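Local coordinates for protein mycosin-1 (Mycobacterium smegmatis, PDB 4KB5) that acts as a subtilisin-like serine protease that cleaves EspB and may regulate both ESX-1 secretion and virulence, at residues P44-Y49 with A315-G320; T194-A199 with I245-W250; S268-S273 with P282-T287. One frame throughout, in Å; residues are numbered along the deposited sequence.

Contact 1 of 3, residues P44-Y49 with A315-G320; sequences PWANDY and AAYVSG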
loop_
_atom_site.group_PDB
_atom_site.type_symbol
_atom_site.label_atom_id
_atom_site.label_comp_id
_atom_site.label_asym_id
_atom_site.label_seq_id
_atom_site.Cartn_x
_atom_site.Cartn_y
_atom_site.Cartn_z
ATOM N N PRO A 44 21.083 2.023 1.376
ATOM C CA PRO A 44 20.166 1.772 2.501
ATOM C C PRO A 44 20.041 0.265 2.724
ATOM O O PRO A 44 20.186 -0.501 1.771
ATOM C CB PRO A 44 18.822 2.338 2.007
ATOM C CG PRO A 44 19.172 3.247 0.874
ATOM C CD PRO A 44 20.400 2.670 0.242
ATOM N N TRP A 45 19.786 -0.153 3.958
ATOM C CA TRP A 45 19.751 -1.590 4.268
ATOM C C TRP A 45 18.759 -2.361 3.431
ATOM O O TRP A 45 19.042 -3.491 3.016
ATOM C CB TRP A 45 19.558 -1.841 5.769
ATOM C CG TRP A 45 18.146 -1.716 6.306
ATOM C CD1 TRP A 45 17.574 -0.624 6.962
ATOM C CD2 TRP A 45 17.092 -2.743 6.296
ATOM N NE1 TRP A 45 16.275 -0.887 7.322
ATOM C CE2 TRP A 45 15.923 -2.141 6.953
ATOM C CE3 TRP A 45 17.000 -4.054 5.815
ATOM C CZ2 TRP A 45 14.730 -2.841 7.121
ATOM C CZ3 TRP A 45 15.791 -4.741 5.982
ATOM C CH2 TRP A 45 14.687 -4.154 6.630
ATOM N N ALA A 46 17.601 -1.757 3.140
ATOM C CA ALA A 46 16.566 -2.456 2.366
ATOM C C ALA A 46 17.044 -2.771 0.949
ATOM O O ALA A 46 16.675 -3.803 0.381
ATOM C CB ALA A 46 15.263 -1.653 2.341
ATOM N N ASN A 47 17.868 -1.886 0.385
ATOM C CA ASN A 47 18.444 -2.106 -0.939
ATOM C C ASN A 47 19.365 -3.330 -0.981
ATOM O O ASN A 47 19.366 -4.074 -1.966
ATOM C CB ASN A 47 19.219 -0.879 -1.416
ATOM C CG ASN A 47 18.312 0.280 -1.823
ATOM O OD1 ASN A 47 18.339 0.722 -2.977
ATOM N ND2 ASN A 47 17.506 0.774 -0.882
ATOM N N ASP A 48 20.167 -3.515 0.072
ATOM C CA ASP A 48 21.047 -4.686 0.167
ATOM C C ASP A 48 20.206 -5.939 0.442
ATOM O O ASP A 48 20.365 -6.945 -0.217
ATOM C CB ASP A 48 22.074 -4.520 1.289
ATOM C CG ASP A 48 23.182 -3.526 0.948
ATOM O OD1 ASP A 48 23.511 -3.342 -0.246
ATOM O OD2 ASP A 48 23.739 -2.947 1.903
ATOM N N TYR A 49 19.321 -5.851 1.425
ATOM C CA TYR A 49 18.457 -6.961 1.813
ATOM C C TYR A 49 17.659 -7.535 0.632
ATOM O O TYR A 49 17.589 -8.754 0.451
ATOM C CB TYR A 49 17.521 -6.491 2.915
ATOM C CG TYR A 49 16.734 -7.591 3.569
ATOM C CD1 TYR A 49 17.103 -8.080 4.820
ATOM C CD2 TYR A 49 15.604 -8.141 2.947
ATOM C CE1 TYR A 49 16.375 -9.086 5.435
ATOM C CE2 TYR A 49 14.879 -9.156 3.553
ATOM C CZ TYR A 49 15.269 -9.620 4.792
ATOM O OH TYR A 49 14.553 -10.617 5.404
ATOM N N ALA A 315 4.576 -1.789 1.491
ATOM C CA ALA A 315 3.748 -1.876 0.277
ATOM C C ALA A 315 4.432 -1.235 -0.918
ATOM O O ALA A 315 4.393 -1.783 -2.010
ATOM C CB ALA A 315 2.382 -1.235 0.514
ATOM N N ALA A 316 5.067 -0.070 -0.717
ATOM C CA ALA A 316 5.813 0.602 -1.789
ATOM C C ALA A 316 6.900 -0.288 -2.416
ATOM O O ALA A 316 7.039 -0.353 -3.641
ATOM C CB ALA A 316 6.397 1.946 -1.300
ATOM N N TYR A 317 7.670 -0.997 -1.597
ATOM C CA TYR A 317 8.667 -1.913 -2.159
ATOM C C TYR A 317 8.047 -2.959 -3.076
ATOM O O TYR A 317 8.578 -3.258 -4.147
ATOM C CB TYR A 317 9.473 -2.601 -1.053
ATOM C CG TYR A 317 10.574 -1.714 -0.527
ATOM C CD1 TYR A 317 11.653 -1.386 -1.338
ATOM C CD2 TYR A 317 10.520 -1.183 0.763
ATOM C CE1 TYR A 317 12.664 -0.572 -0.882
ATOM C CE2 TYR A 317 11.534 -0.360 1.230
ATOM C CZ TYR A 317 12.595 -0.070 0.395
ATOM O OH TYR A 317 13.597 0.748 0.809
ATOM N N VAL A 318 6.906 -3.490 -2.649
ATOM C CA VAL A 318 6.205 -4.543 -3.402
ATOM C C VAL A 318 5.562 -3.973 -4.677
ATOM O O VAL A 318 5.601 -4.613 -5.749
ATOM C CB VAL A 318 5.198 -5.284 -2.478
ATOM C CG1 VAL A 318 4.461 -6.384 -3.234
ATOM C CG2 VAL A 318 5.931 -5.888 -1.287
ATOM N N SER A 319 5.024 -2.749 -4.587
ATOM C CA SER A 319 4.571 -2.045 -5.801
ATOM C C SER A 319 5.708 -1.838 -6.771
ATOM O O SER A 319 5.550 -2.048 -7.976
ATOM C CB SER A 319 3.933 -0.686 -5.477
ATOM O OG SER A 319 2.725 -0.870 -4.778
ATOM N N GLY A 320 6.859 -1.408 -6.262
ATOM C CA GLY A 320 8.047 -1.316 -7.129
ATOM C C GLY A 320 8.370 -2.647 -7.791
ATOM O O GLY A 320 8.674 -2.708 -8.991
#

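Contact 2 of 3, residues T194-A199 with I245-W250; sequences TSLGAA and IVSPAW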
loop_
_atom_site.group_PDB
_atom_site.type_symbol
_atom_site.label_atom_id
_atom_site.label_comp_id
_atom_site.label_asym_id
_atom_site.label_seq_id
_atom_site.Cartn_x
_atom_site.Cartn_y
_atom_site.Cartn_z
ATOM N N THR A 194 -19.409 -1.419 -0.180
ATOM C CA THR A 194 -19.701 -2.042 -1.465
ATOM C C THR A 194 -19.085 -1.293 -2.644
ATOM O O THR A 194 -18.761 -1.909 -3.663
ATOM C CB THR A 194 -21.220 -2.271 -1.706
ATOM O OG1 THR A 194 -21.929 -1.048 -1.508
ATOM C CG2 THR A 194 -21.785 -3.318 -0.751
ATOM N N SER A 195 -18.930 0.028 -2.525
ATOM C CA SER A 195 -18.346 0.787 -3.632
ATOM C C SER A 195 -16.846 0.501 -3.746
ATOM O O SER A 195 -16.313 0.453 -4.853
ATOM C CB SER A 195 -18.613 2.300 -3.519
ATOM O OG SER A 195 -17.959 2.839 -2.385
ATOM N N LEU A 196 -16.187 0.277 -2.614
ATOM C CA LEU A 196 -14.743 -0.048 -2.612
ATOM C C LEU A 196 -14.473 -1.413 -3.238
ATOM O O LEU A 196 -13.618 -1.538 -4.120
ATOM C CB LEU A 196 -14.150 0.030 -1.203
ATOM C CG LEU A 196 -12.640 -0.240 -1.059
ATOM C CD1 LEU A 196 -11.793 0.616 -2.004
ATOM C CD2 LEU A 196 -12.209 -0.028 0.384
ATOM N N GLY A 197 -15.225 -2.430 -2.806
ATOM C CA GLY A 197 -15.126 -3.765 -3.413
ATOM C C GLY A 197 -15.379 -3.701 -4.909
ATOM O O GLY A 197 -14.668 -4.327 -5.700
ATOM N N ALA A 198 -16.388 -2.924 -5.312
ATOM C CA ALA A 198 -16.678 -2.768 -6.743
ATOM C C ALA A 198 -15.552 -2.034 -7.502
ATOM O O ALA A 198 -15.191 -2.405 -8.624
ATOM C CB ALA A 198 -18.018 -2.054 -6.937
ATOM N N ALA A 199 -15.004 -0.983 -6.901
ATOM C CA ALA A 199 -13.913 -0.227 -7.546
ATOM C C ALA A 199 -12.657 -1.114 -7.746
ATOM O O ALA A 199 -12.015 -1.093 -8.807
ATOM C CB ALA A 199 -13.576 1.013 -6.718
ATOM N N ILE A 245 -11.471 -5.168 11.433
ATOM C CA ILE A 245 -11.456 -5.232 9.982
ATOM C C ILE A 245 -10.485 -4.163 9.483
ATOM O O ILE A 245 -10.504 -3.033 9.984
ATOM C CB ILE A 245 -12.855 -4.963 9.388
ATOM C CG1 ILE A 245 -13.841 -6.061 9.829
ATOM C CG2 ILE A 245 -12.781 -4.842 7.858
ATOM C CD1 ILE A 245 -15.317 -5.703 9.674
ATOM N N VAL A 246 -9.647 -4.524 8.511
ATOM C CA VAL A 246 -8.764 -3.559 7.847
ATOM C C VAL A 246 -9.044 -3.618 6.356
ATOM O O VAL A 246 -8.924 -4.679 5.742
ATOM C CB VAL A 246 -7.260 -3.853 8.080
ATOM C CG1 VAL A 246 -6.391 -2.800 7.384
ATOM C CG2 VAL A 246 -6.938 -3.925 9.569
ATOM N N SER A 247 -9.408 -2.473 5.788
ATOM C CA SER A 247 -9.772 -2.372 4.385
ATOM C C SER A 247 -8.986 -1.244 3.716
ATOM O O SER A 247 -8.819 -0.177 4.315
ATOM C CB SER A 247 -11.270 -2.109 4.259
ATOM O OG SER A 247 -11.643 -2.126 2.899
ATOM N N PRO A 248 -8.524 -1.457 2.461
ATOM C CA PRO A 248 -8.815 -2.582 1.575
ATOM C C PRO A 248 -8.001 -3.868 1.801
ATOM O O PRO A 248 -8.105 -4.812 0.989
ATOM C CB PRO A 248 -8.524 -2.006 0.183
ATOM C CG PRO A 248 -7.469 -0.971 0.412
ATOM C CD PRO A 248 -7.659 -0.452 1.812
ATOM N N ALA A 249 -7.226 -3.919 2.883
ATOM C CA ALA A 249 -6.403 -5.091 3.186
ATOM C C ALA A 249 -7.184 -6.402 3.040
ATOM O O ALA A 249 -6.670 -7.389 2.489
ATOM C CB ALA A 249 -5.806 -4.973 4.590
ATOM N N TRP A 250 -8.439 -6.403 3.488
ATOM C CA TRP A 250 -9.205 -7.650 3.505
ATOM C C TRP A 250 -9.762 -8.126 2.182
ATOM O O TRP A 250 -10.405 -9.171 2.145
ATOM C CB TRP A 250 -10.260 -7.661 4.610
ATOM C CG TRP A 250 -11.486 -6.815 4.351
ATOM C CD1 TRP A 250 -11.604 -5.685 3.528
ATOM C CD2 TRP A 250 -12.813 -6.976 4.969
ATOM N NE1 TRP A 250 -12.882 -5.174 3.578
ATOM C CE2 TRP A 250 -13.655 -5.893 4.428
ATOM C CE3 TRP A 250 -13.366 -7.872 5.881
ATOM C CZ2 TRP A 250 -14.993 -5.747 4.789
ATOM C CZ3 TRP A 250 -14.714 -7.717 6.236
ATOM C CH2 TRP A 250 -15.506 -6.676 5.703
#

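Contact 3 of 3, residues S268-S273 with P282-T287; sequences SNFSMS and PGENLT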
loop_
_atom_site.group_PDB
_atom_site.type_symbol
_atom_site.label_atom_id
_atom_site.label_comp_id
_atom_site.label_asym_id
_atom_site.label_seq_id
_atom_site.Cartn_x
_atom_site.Cartn_y
_atom_site.Cartn_z
ATOM N N SER A 268 7.388 -6.726 12.114
ATOM C CA SER A 268 7.386 -5.550 12.983
ATOM C C SER A 268 6.242 -5.589 13.981
ATOM O O SER A 268 5.122 -5.970 13.644
ATOM C CB SER A 268 7.279 -4.267 12.157
ATOM O OG SER A 268 8.246 -4.256 11.118
ATOM N N ASN A 269 6.521 -5.150 15.200
ATOM C CA ASN A 269 5.515 -5.086 16.256
ATOM C C ASN A 269 4.282 -4.256 15.904
ATOM O O ASN A 269 3.208 -4.515 16.429
ATOM C CB ASN A 269 6.133 -4.586 17.575
ATOM C CG ASN A 269 6.745 -3.190 17.455
ATOM O OD1 ASN A 269 7.963 -3.047 17.341
ATOM N ND2 ASN A 269 5.904 -2.157 17.486
ATOM N N PHE A 270 4.433 -3.271 15.015
ATOM C CA PHE A 270 3.342 -2.351 14.690
ATOM C C PHE A 270 2.485 -2.823 13.487
ATOM O O PHE A 270 1.434 -2.254 13.227
ATOM C CB PHE A 270 3.902 -0.933 14.442
ATOM C CG PHE A 270 4.910 -0.870 13.312
ATOM C CD1 PHE A 270 4.494 -0.933 11.975
ATOM C CD2 PHE A 270 6.275 -0.787 13.583
ATOM C CE1 PHE A 270 5.415 -0.904 10.940
ATOM C CE2 PHE A 270 7.200 -0.758 12.546
ATOM C CZ PHE A 270 6.773 -0.817 11.228
ATOM N N SER A 271 2.934 -3.858 12.773
ATOM C CA SER A 271 2.267 -4.348 11.549
ATOM C C SER A 271 0.939 -5.031 11.899
ATOM O O SER A 271 0.911 -5.924 12.733
ATOM C CB SER A 271 3.192 -5.331 10.818
ATOM O OG SER A 271 2.888 -5.460 9.437
ATOM N N MET A 272 -0.168 -4.599 11.294
ATOM C CA MET A 272 -1.463 -5.217 11.606
ATOM C C MET A 272 -1.550 -6.648 11.064
ATOM O O MET A 272 -1.291 -6.891 9.877
ATOM C CB MET A 272 -2.627 -4.372 11.083
ATOM C CG MET A 272 -2.989 -3.207 11.986
ATOM S SD MET A 272 -3.801 -3.674 13.534
ATOM C CE MET A 272 -5.231 -4.573 12.930
ATOM N N SER A 273 -1.897 -7.594 11.931
ATOM C CA SER A 273 -2.052 -8.982 11.489
ATOM C C SER A 273 -3.497 -9.309 11.115
ATOM O O SER A 273 -4.445 -8.642 11.565
ATOM C CB SER A 273 -1.557 -9.966 12.545
ATOM O OG SER A 273 -2.513 -10.104 13.582
ATOM N N PRO A 282 10.609 -4.789 3.849
ATOM C CA PRO A 282 11.223 -3.878 4.811
ATOM C C PRO A 282 10.302 -2.700 5.109
ATOM O O PRO A 282 9.731 -2.113 4.185
ATOM C CB PRO A 282 12.461 -3.385 4.063
ATOM C CG PRO A 282 12.863 -4.544 3.230
ATOM C CD PRO A 282 11.569 -5.223 2.819
ATOM N N GLY A 283 10.159 -2.376 6.388
ATOM C CA GLY A 283 9.272 -1.317 6.817
ATOM C C GLY A 283 9.787 -0.581 8.041
ATOM O O GLY A 283 9.038 0.168 8.681
ATOM N N GLU A 284 11.071 -0.771 8.350
ATOM C CA GLU A 284 11.686 -0.128 9.532
ATOM C C GLU A 284 12.984 0.591 9.202
ATOM O O GLU A 284 13.759 0.118 8.367
ATOM C CB GLU A 284 11.974 -1.151 10.629
ATOM C CG GLU A 284 10.743 -1.685 11.337
ATOM C CD GLU A 284 11.095 -2.643 12.462
ATOM O OE1 GLU A 284 12.182 -2.478 13.068
ATOM O OE2 GLU A 284 10.296 -3.569 12.737
ATOM N N ASN A 285 13.215 1.735 9.856
ATOM C CA ASN A 285 14.480 2.487 9.701
ATOM C C ASN A 285 14.859 2.663 8.241
ATOM O O ASN A 285 16.007 2.412 7.854
ATOM C CB ASN A 285 15.622 1.760 10.427
ATOM C CG ASN A 285 15.339 1.561 11.898
ATOM O OD1 ASN A 285 15.019 2.510 12.609
ATOM N ND2 ASN A 285 15.450 0.323 12.362
ATOM N N LEU A 286 13.899 3.075 7.421
ATOM C CA LEU A 286 14.146 3.167 5.982
ATOM C C LEU A 286 14.782 4.484 5.600
ATOM O O LEU A 286 14.758 5.445 6.369
ATOM C CB LEU A 286 12.843 2.986 5.190
ATOM C CG LEU A 286 12.052 1.713 5.513
ATOM C CD1 LEU A 286 10.754 1.745 4.728
ATOM C CD2 LEU A 286 12.880 0.484 5.181
ATOM N N THR A 287 15.349 4.501 4.397
ATOM C CA THR A 287 15.788 5.722 3.745
ATOM C C THR A 287 14.898 5.975 2.534
ATOM O O THR A 287 14.576 5.048 1.786
ATOM C CB THR A 287 17.255 5.605 3.291
ATOM O OG1 THR A 287 18.065 5.346 4.438
ATOM C CG2 THR A 287 17.754 6.906 2.618
HETATM O O HOH W 1 9.339 -3.441 15.185
#

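Contact 1 of 3, residues P44-Y49 with A315-G320
The Tyr317 ring points its hydroxyl end at the methyl group of Ala46, which meets it obliquely, 3.3 Å from Ala46 CB to Tyr317 OH. A second flat group, the indole of Trp45, has its edge against its own helix neighbour: Tyr49 CD1 lies in the indole plane, 3.8 Å from Trp45 CZ3. In this peptidase S8 (subtilisin-like) fold, the contact joins the short helix 45-49 to helix 311-328, which also carries Ser312, the probable nucleophile of the charge relay system.

The backbones do not touch. The closest CA atoms, those of Ala46 and Tyr317, are 9.1 Å apart, and the phenol bridges most of that gap. With CG of Tyr317 opposite the carbonyl carbon and beside the backbone N (chi1 -81°), the ring is directed at Ala46, whose CB points toward the 315-320 segment; Ala46 CB is 3.7 Å from Tyr317 CZ. No hydrogen bond crosses here, and Ala46 and Tyr317, which carry the contact, are both buried, which makes this a packing contact of modest size (95 Å² in all).

The surroundings enclose the phenol further: Tyr317 also packs on Leu50, Met122, Ile108 of helix 102-110 and Ala281 of strand 279-282. Along the same helix, Ser319 turns elsewhere and is hydrogen-bonded to Asn178. Pro44 takes the N-cap position of helix 45-49, and the first well-formed helical bond runs from Tyr49 N to Trp45 O, 2.9 Å.

Contact 2 of 3, residues T194-A199 with I245-W250
Leu196 reaches from helix 194-206 toward Ser247 and Pro248, and it is the one residue of 194-199 that touches the other segment. In this subtilisin-like fold it packs the start of the helix against the end of the two-stranded antiparallel sheet 183-186/244-247. Its CB leaves the helix in the direction of 245-250 but finds no partner there within 4.2 Å. CG, set opposite the backbone N (chi1 -178°), carries the chain further outward, still short of contact. At the tip the two methyls part. CD1 lies a little farther off, beyond 4.2 Å from anything in 245-250, whereas CD2 continues the extended line from CA and does the touching: Leu196 CD2 is 3.3 Å from Ser247 OG and 4.2 Å from Pro248 CB. That methyl and ring carbon are the one apolar pair within 4.5 Å; the leucine and the proline ring cross at a slant.

On the other side, the Ser247-Pro248 peptide is cis, as at the equivalent position in subtilisin. Here the strand gives way to the 3-10 segment at 249-250, where Trp250 N bonds to Val246 O at 2.9 Å. The turn brings Trp250 back over the strand, with Ile245 CG2 sitting 3.5 Å above the centre of the indole.

Helix 154-171 adds a third wall, since Leu162 packs on both Leu196 and Pro248.

No hydrogen bond spans the two segments. The chemistry therefore implies a division of labour: Glu193 OE2, immediately before the helix segment, bonds to both Ser247 OG and Trp250 NE1, while Leu196 contributes van der Waals packing against a hydroxyl already engaged.

Contact 3 of 3, residues S268-S273 with P282-T287
Ser268 and Glu284 make the one direct hydrogen bond between two loops that flank strand 279-282, the last strand of the parallel sheet in this subtilisin-like fold. The serine is the donor: Ser268 OG to Glu284 OE2 is 2.7 Å, and the carboxylate accepts through its anti lone pair, away from the other oxygen. Beyond CG the glutamate runs extended, which brings OE2 across to the serine. The same hydroxyl is also hydrogen-bonded to Ser260 OG, so it links three parts of the chain.

A water-mediated bridge supplements this bond. Water 1 donates to Glu284 OE2 at 2.6 Å and to Asn269 OD1, also at 2.6 Å, and accepts a longer bond from Asn269 N. With serine and water together, OE2 receives two short donors, which would be expected to stabilise its negative charge.

The rim of Phe270 packs against a carbonyl oxygen and a methylene. Gly283 O lies near the ring plane at its edge, 3.5 Å from Phe270 CZ, and Glu284 CG lies beside the same rim, 3.9 Å from Phe270 CE2. The phenyl and glutamate side chains run past one another in opposite directions, their ring and carboxylate planes 53° apart. Phe270 CG sits between the backbone N and carbonyl carbon (chi1 59°), which folds the ring back over its own turn, with Ser268 CB 3.5 Å above one face toward the rim.

Within 268-273 the backbone forms a type I beta turn, Ser268 to Ser271, with Ser271 N to Ser268 O at 3.2 Å.

Overall arrangement
Contacts 1 and 3 adjoin, with centres 12 Å apart: Trp45 NE1 probably donates to Glu284 O at 2.9 Å, and Trp45 CH2 packs on Pro282 CB at 3.5 Å. Contact 2 lies across the centre of the chain from contact 1, 25 Å between centres, and the two do not touch. It does meet contact 3, where Val246 CG2 is 3.8 Å from Met272 CE. Contact 3 therefore connects with both others. All three come within about 10 Å of the probable nucleophile Ser312, none supplying a member of the triad: the side chains of Tyr317 and Pro248 are each about 10 Å from that of Ser312, and residue Gly283 is about 9 Å from it.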